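Local coordinates for peptidoglycan-recognition protein SD (Drosophila melanogaster, PDB 2RKQ), which binds bacterial peptidoglycan as a secreted innate immune sensor and activates the Toll pathway in response to Gram-positive bacteria, at residues A[31-36]-A[105-110]. Numbering follows the deposited sequence.
Sequences IAHTAG and NFEERA
His33 and Asn105 meet where the end of strand 26-33 and the turn that follows it come up against the loop after strand 97-102, a strand-end-to-loop contact beside two parallel neighbours in the central sheet of this amidase-type fold. One end of the Asn105 amide reaches across and the other holds its own loop. Its ND2 donates to Ala35 O at 3.0 Å in a nearly straight bond; Ala35 O lies near the plane of the Asn105 amide, while ND2 stands 35° from the plane of the Ala35 carbonyl. OD1, meanwhile, accepts from Glu107 N at 3.1 Å, an Asx turn, and the two bonds together fix the rotation of the amide. With its CG anti to the backbone N (chi1 -171°), Asn105 runs alongside the His33 side chain, the two planes 63° apart. The imidazole meets the chain edge-on: CD2 approaches Phe106 N at 3.0 Å, close to the ring plane, while Ala35 CA covers one face. NE2 is buried here without a polar partner in the model. Deeper in, His33 CB packs against the edge of the Phe106 ring, 3.7 Å from CD1. At the solvent side a water donates to Gly36 O and accepts weakly from Asn105 N. Glu107 reaches outward to a salt bridge with Lys148 and accepts from Glu152 N, while Phe106 touches Leu154, joining the contact to helix 152-158; backbone bonds of Ala32 and Thr34 to Phe102 continue it into strand 97-102.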
# COMPACT_ATOMS: atom_id res chain seq x y z
N ILE A 31 -4.50 -3.38 -3.17
CA ILE A 31 -3.55 -4.12 -2.35
C ILE A 31 -2.42 -4.67 -3.21
O ILE A 31 -2.65 -5.42 -4.17
CB ILE A 31 -4.23 -5.28 -1.60
CG1 ILE A 31 -5.46 -4.79 -0.82
CG2 ILE A 31 -3.23 -5.97 -0.66
CD1 ILE A 31 -5.17 -3.68 0.20
N ALA A 32 -1.20 -4.30 -2.82
CA ALA A 32 0.02 -4.73 -3.48
C ALA A 32 0.95 -5.46 -2.52
O ALA A 32 0.73 -5.46 -1.31
CB ALA A 32 0.74 -3.52 -4.07
N HIS A 33 1.95 -6.13 -3.08
CA HIS A 33 3.13 -6.48 -2.29
C HIS A 33 4.34 -5.79 -2.90
O HIS A 33 4.29 -5.34 -4.05
CB HIS A 33 3.32 -8.00 -2.10
CG HIS A 33 3.79 -8.78 -3.31
ND1 HIS A 33 3.89 -8.28 -4.59
CD2 HIS A 33 4.15 -10.08 -3.39
CE1 HIS A 33 4.32 -9.24 -5.40
NE2 HIS A 33 4.47 -10.34 -4.70
N THR A 34 5.39 -5.67 -2.11
CA THR A 34 6.60 -5.00 -2.61
C THR A 34 7.44 -5.95 -3.43
O THR A 34 8.29 -5.51 -4.22
CB THR A 34 7.44 -4.43 -1.48
OG1 THR A 34 7.84 -5.48 -0.60
CG2 THR A 34 6.66 -3.41 -0.71
N ALA A 35 7.20 -7.25 -3.22
CA ALA A 35 7.82 -8.36 -3.96
C ALA A 35 9.24 -8.68 -3.53
O ALA A 35 9.85 -9.62 -4.04
CB ALA A 35 7.73 -8.15 -5.48
N GLY A 36 9.75 -7.91 -2.58
CA GLY A 36 11.13 -8.09 -2.11
C GLY A 36 11.18 -8.89 -0.83
O GLY A 36 10.30 -9.73 -0.56
N ASN A 105 7.09 -10.72 -0.17
CA ASN A 105 6.65 -11.39 -1.36
C ASN A 105 5.67 -12.47 -0.97
O ASN A 105 6.03 -13.44 -0.28
CB ASN A 105 7.82 -11.97 -2.16
CG ASN A 105 7.38 -12.47 -3.52
OD1 ASN A 105 6.46 -13.28 -3.63
ND2 ASN A 105 8.01 -11.95 -4.56
N PHE A 106 4.44 -12.32 -1.41
CA PHE A 106 3.36 -13.18 -0.95
C PHE A 106 2.76 -14.00 -2.07
O PHE A 106 1.57 -14.31 -2.07
CB PHE A 106 2.37 -12.33 -0.15
CG PHE A 106 3.04 -11.61 0.96
CD1 PHE A 106 3.30 -10.25 0.88
CD2 PHE A 106 3.55 -12.33 2.02
CE1 PHE A 106 4.00 -9.62 1.90
CE2 PHE A 106 4.24 -11.72 3.04
CZ PHE A 106 4.48 -10.36 2.98
N GLU A 107 3.63 -14.39 -3.00
CA GLU A 107 3.23 -15.30 -4.07
C GLU A 107 2.90 -16.65 -3.47
O GLU A 107 1.90 -17.27 -3.84
CB GLU A 107 4.36 -15.46 -5.08
CG GLU A 107 4.42 -14.37 -6.12
CD GLU A 107 3.46 -14.61 -7.29
OE1 GLU A 107 3.95 -14.73 -8.43
OE2 GLU A 107 2.22 -14.71 -7.09
N GLU A 108 3.72 -17.10 -2.52
CA GLU A 108 3.57 -18.49 -2.09
C GLU A 108 3.16 -18.71 -0.66
O GLU A 108 2.71 -19.79 -0.31
CB GLU A 108 4.84 -19.26 -2.40
CG GLU A 108 4.88 -19.50 -3.89
CD GLU A 108 6.19 -19.97 -4.34
OE1 GLU A 108 6.82 -20.73 -3.58
OE2 GLU A 108 6.60 -19.59 -5.47
N ARG A 109 3.32 -17.68 0.16
CA ARG A 109 2.81 -17.72 1.50
C ARG A 109 2.12 -16.39 1.80
O ARG A 109 2.47 -15.37 1.19
CB ARG A 109 3.93 -17.99 2.50
CG ARG A 109 4.89 -16.84 2.73
CD ARG A 109 6.00 -17.22 3.72
NE ARG A 109 5.52 -17.42 5.09
CZ ARG A 109 6.21 -18.02 6.05
NH1 ARG A 109 7.43 -18.49 5.80
NH2 ARG A 109 5.68 -18.15 7.26
N ALA A 110 1.15 -16.44 2.69
CA ALA A 110 0.42 -15.24 3.13
C ALA A 110 1.27 -14.38 4.04
O ALA A 110 2.19 -14.88 4.70
CB ALA A 110 -0.86 -15.65 3.86
O HOH W 1 9.77 -12.21 0.90